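Pyocin-S2 (PDB 4QKO) breaks down chromosomal DNA and blocks lipid synthesis in sensitive cells, this chain being its C-terminal HNH nuclease domain, crystallised with its immunity protein. Local coordinates at residues 35-40 and 57-62; 20-25 and 29-34. One frame throughout, in Å; residues are numbered along the deposited sequence.

Interaction 1: 35-40 and 57-62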
# COMPACT_ATOMS: atom_id res chain seq x y z
N SER B 35 -16.88 -7.19 6.74
CA SER B 35 -18.00 -6.83 7.62
C SER B 35 -17.57 -6.00 8.82
O SER B 35 -18.28 -5.03 9.17
CB SER B 35 -18.80 -8.06 8.06
OG SER B 35 -18.01 -9.12 8.61
N GLN B 36 -16.42 -6.32 9.43
CA GLN B 36 -15.96 -5.53 10.63
C GLN B 36 -15.67 -4.10 10.31
O GLN B 36 -15.71 -3.23 11.19
CB GLN B 36 -14.56 -5.88 11.25
CG GLN B 36 -14.01 -7.19 11.38
CD GLN B 36 -13.54 -7.85 10.11
OE1 GLN B 36 -14.35 -8.16 9.23
NE2 GLN B 36 -12.33 -8.31 10.16
N ILE B 37 -15.22 -3.86 9.09
CA ILE B 37 -14.87 -2.50 8.67
C ILE B 37 -16.12 -1.71 8.30
O ILE B 37 -16.28 -0.59 8.75
CB ILE B 37 -13.84 -2.52 7.50
CG1 ILE B 37 -12.62 -3.32 7.90
CG2 ILE B 37 -13.52 -1.08 7.06
CD1 ILE B 37 -11.88 -2.92 9.20
N ALA B 38 -17.04 -2.34 7.56
CA ALA B 38 -18.35 -1.77 7.34
C ALA B 38 -19.05 -1.41 8.65
O ALA B 38 -19.63 -0.34 8.74
CB ALA B 38 -19.23 -2.69 6.57
N ASP B 39 -18.95 -2.28 9.64
CA ASP B 39 -19.48 -2.00 10.96
C ASP B 39 -18.81 -0.81 11.61
O ASP B 39 -19.47 0.10 12.13
CB ASP B 39 -19.26 -3.17 11.92
CG ASP B 39 -20.11 -4.43 11.64
OD1 ASP B 39 -21.14 -4.35 10.91
OD2 ASP B 39 -19.71 -5.54 12.17
N LYS B 40 -17.48 -0.82 11.65
CA LYS B 40 -16.73 0.25 12.33
C LYS B 40 -17.08 1.63 11.74
O LYS B 40 -17.17 2.65 12.46
CB LYS B 40 -15.25 -0.08 12.26
CG LYS B 40 -14.28 0.88 12.87
CD LYS B 40 -14.47 1.06 14.37
CE LYS B 40 -14.18 -0.20 15.18
NZ LYS B 40 -14.18 0.11 16.66
N TRP B 57 -8.59 2.98 5.69
CA TRP B 57 -7.34 2.28 5.98
C TRP B 57 -6.88 2.34 7.44
O TRP B 57 -6.26 1.45 7.95
CB TRP B 57 -6.22 2.74 5.02
CG TRP B 57 -6.56 2.30 3.66
CD1 TRP B 57 -6.88 3.10 2.64
CD2 TRP B 57 -6.63 0.96 3.16
NE1 TRP B 57 -7.20 2.33 1.50
CE2 TRP B 57 -6.98 1.03 1.80
CE3 TRP B 57 -6.40 -0.30 3.72
CZ2 TRP B 57 -7.14 -0.12 1.01
CZ3 TRP B 57 -6.56 -1.42 2.93
CH2 TRP B 57 -6.92 -1.35 1.64
N ILE B 58 -7.23 3.40 8.15
CA ILE B 58 -6.93 3.42 9.60
C ILE B 58 -7.71 2.33 10.33
O ILE B 58 -7.14 1.64 11.17
CB ILE B 58 -7.21 4.82 10.20
CG1 ILE B 58 -6.10 5.80 9.76
CG2 ILE B 58 -7.32 4.73 11.71
CD1 ILE B 58 -6.59 7.26 9.66
N ALA B 59 -8.94 2.13 9.94
CA ALA B 59 -9.79 1.09 10.53
C ALA B 59 -9.26 -0.30 10.27
O ALA B 59 -9.26 -1.16 11.14
CB ALA B 59 -11.21 1.21 10.01
N VAL B 60 -8.84 -0.53 9.03
CA VAL B 60 -8.15 -1.80 8.71
C VAL B 60 -6.92 -2.06 9.58
O VAL B 60 -6.77 -3.19 10.20
CB VAL B 60 -7.75 -1.82 7.23
CG1 VAL B 60 -6.95 -3.06 6.91
CG2 VAL B 60 -9.01 -1.81 6.40
N ALA B 61 -6.08 -1.05 9.67
CA ALA B 61 -4.82 -1.18 10.40
C ALA B 61 -5.03 -1.42 11.92
O ALA B 61 -4.22 -2.11 12.55
CB ALA B 61 -3.95 0.05 10.17
N ASN B 62 -6.13 -0.90 12.47
CA ASN B 62 -6.54 -1.15 13.88
C ASN B 62 -7.34 -2.41 14.11
O ASN B 62 -7.64 -2.74 15.24
CB ASN B 62 -7.43 -0.01 14.39
CG ASN B 62 -6.68 1.30 14.58
OD1 ASN B 62 -5.46 1.33 14.77
ND2 ASN B 62 -7.43 2.42 14.55

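Interaction 2: 20-25 and 29-34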
# COMPACT_ATOMS: atom_id res chain seq x y z
N ASN B 20 -6.82 -14.20 4.08
CA ASN B 20 -6.03 -13.48 3.06
C ASN B 20 -6.97 -12.57 2.26
O ASN B 20 -7.26 -12.79 1.07
CB ASN B 20 -5.34 -14.51 2.18
CG ASN B 20 -4.52 -13.89 1.08
OD1 ASN B 20 -4.09 -12.76 1.19
ND2 ASN B 20 -4.34 -14.63 -0.02
N TRP B 21 -7.51 -11.55 2.93
CA TRP B 21 -8.52 -10.69 2.33
C TRP B 21 -8.17 -10.14 0.97
O TRP B 21 -8.94 -10.30 -0.00
CB TRP B 21 -8.86 -9.58 3.34
CG TRP B 21 -9.65 -8.45 2.84
CD1 TRP B 21 -10.80 -8.51 2.14
CD2 TRP B 21 -9.35 -7.07 3.04
NE1 TRP B 21 -11.21 -7.25 1.83
CE2 TRP B 21 -10.36 -6.34 2.38
CE3 TRP B 21 -8.32 -6.36 3.71
CZ2 TRP B 21 -10.39 -4.93 2.34
CZ3 TRP B 21 -8.37 -4.98 3.71
CH2 TRP B 21 -9.38 -4.27 3.03
N LEU B 22 -7.02 -9.52 0.88
CA LEU B 22 -6.57 -8.84 -0.33
C LEU B 22 -6.06 -9.78 -1.43
O LEU B 22 -5.89 -9.34 -2.57
CB LEU B 22 -5.55 -7.72 -0.04
CG LEU B 22 -6.22 -6.55 0.72
CD1 LEU B 22 -5.24 -5.42 0.91
CD2 LEU B 22 -7.52 -6.01 0.14
N GLY B 23 -5.99 -11.05 -1.14
CA GLY B 23 -5.79 -12.08 -2.21
C GLY B 23 -6.88 -11.97 -3.26
O GLY B 23 -6.60 -12.16 -4.46
N ALA B 24 -8.11 -11.62 -2.86
CA ALA B 24 -9.22 -11.41 -3.81
C ALA B 24 -9.14 -10.13 -4.67
O ALA B 24 -9.93 -9.95 -5.61
CB ALA B 24 -10.60 -11.49 -3.10
N ALA B 25 -8.26 -9.19 -4.30
CA ALA B 25 -8.18 -7.93 -4.97
C ALA B 25 -7.62 -8.01 -6.38
O ALA B 25 -7.79 -7.06 -7.20
CB ALA B 25 -7.35 -6.94 -4.14
N GLU B 29 -14.11 -9.85 -9.19
CA GLU B 29 -14.69 -8.57 -8.92
C GLU B 29 -13.93 -7.76 -7.85
O GLU B 29 -14.33 -6.67 -7.54
CB GLU B 29 -16.10 -8.77 -8.40
CG GLU B 29 -16.91 -9.76 -9.21
CD GLU B 29 -18.40 -9.48 -9.11
OE1 GLU B 29 -18.79 -8.34 -8.72
OE2 GLU B 29 -19.18 -10.40 -9.47
N GLY B 30 -12.84 -8.26 -7.29
CA GLY B 30 -12.20 -7.48 -6.24
C GLY B 30 -12.54 -8.04 -4.88
O GLY B 30 -13.26 -9.03 -4.77
N ALA B 31 -11.97 -7.43 -3.84
CA ALA B 31 -12.14 -7.91 -2.54
C ALA B 31 -13.31 -7.12 -1.98
O ALA B 31 -13.35 -5.97 -2.16
CB ALA B 31 -10.89 -7.63 -1.70
N PRO B 32 -14.21 -7.78 -1.29
CA PRO B 32 -15.29 -7.06 -0.65
C PRO B 32 -14.83 -6.24 0.54
O PRO B 32 -13.68 -6.39 1.02
CB PRO B 32 -16.22 -8.17 -0.22
CG PRO B 32 -15.36 -9.31 0.07
CD PRO B 32 -14.25 -9.22 -0.96
N ILE B 33 -15.68 -5.29 0.98
CA ILE B 33 -15.39 -4.67 2.26
C ILE B 33 -15.63 -5.67 3.43
O ILE B 33 -16.75 -6.30 3.54
CB ILE B 33 -16.25 -3.42 2.46
CG1 ILE B 33 -16.05 -2.41 1.34
CG2 ILE B 33 -15.96 -2.79 3.83
CD1 ILE B 33 -14.59 -2.27 0.88
N PRO B 34 -14.63 -5.87 4.30
CA PRO B 34 -14.85 -6.76 5.44
C PRO B 34 -15.99 -6.29 6.34
O PRO B 34 -16.06 -5.12 6.62
CB PRO B 34 -13.51 -6.72 6.19
CG PRO B 34 -12.50 -6.28 5.17
CD PRO B 34 -13.27 -5.36 4.25

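Interaction 1: 35-40 and 57-62
Ile-37 is the first residue of helix 35-40 to meet helix 57-62, and most of the contact rests on it. Its CG1 arm lies beside the backbone N and anti to the carbonyl carbon (chi1 -55°), and from there CD1 extends to the turn at Ala-59 and Val-60. Ile-37 CD1 lies 3.7 Å from Ala-59 O and 4.2 Å from Val-60 CG2, so the methyl rests partly on backbone and partly on a side chain. The two branched side chains cross at about a right angle. One turn on, Lys-40 runs its aliphatic part past the small Ala-59, with Lys-40 CG 4.2 Å from Ala-59 CB. Lys-40 is exposed, whereas Ile-37 and Val-60 are buried. The axes of the two short segments come within 9.9 Å, their N-to-C directions 124° apart, and 156 Å² is buried: a light van der Waals contact that brings helix 35-41 against the C-terminal turns of helix 49-62. Gln-36 adds a polar tie through its NE2 to Asp-63 OD2. Leu-66, in the loop after helix 49-62, packs on Ile-37, while helix 72-78 reaches Val-60 and Ala-61 through Met-78.

Interaction 2: 20-25 and 29-34
The indole of Trp-21 gives its N-H to the carbonyl O of Pro-32, with Trp-21 NE1 2.7 Å from Pro-32 O and the N-H...O angle at 155°. The acceptor sits near the ring plane, so the bond leaves the indole at its edge and both faces remain for packing. Pro-34 takes one of them: its CG stands 3.7 Å from the centroid of the Trp-21 five-membered ring in a CH-pi contact, and its CD touches Trp-21 CZ2 at 3.5 Å. Leu-22 CD2 lies over the opposite face. With chi1 at 168°, the indole swings away from the backbone N and reaches across to the prolines. Ala-31 CB approaches Trp-21 NE1 obliquely at 3.6 Å and fits among Leu-22, Ala-24 and Ala-25, 4.1 Å from Ala-24 CB. A short 3-10 turn thus packs on strand 31-32, a short, weakly bonded strand that pairs with strand 118-121 in an antiparallel sheet of this His-Me finger nuclease domain. Further out, Ala-31 is bonded through its backbone to Ala-120 of strand 118-121, and Ala-25 likewise to Thr-122. Gln-69 OE1 accepts the backbone N-H of Trp-21, whose ring also meets Phe-56 of helix 49-62 and Leu-66.

Interaction 2 runs directly into interaction 1 along the chain: Pro-34 is the N-cap residue of the helix that begins at Ser-35. Their centres are about 14 Å apart, yet they touch. Trp-21 CH2 lies 4.0 Å from Trp-57 CZ3, and Trp-21 CZ3 is 4.0 Å from Val-60 CG1, so the indole bridges the strand 31-32 region and the helix that Ile-37 packs on. Ile-33 CG2 adds a contact with Ala-38 N at 3.9 Å. Interaction 2 is the one nearer the metal: residue Gly-30 is about 7 Å from the side chain of His-101 and about 10 Å from the bound magnesium ion, which His-101 and His-126 help to hold, whereas interaction 1 lies away from that site.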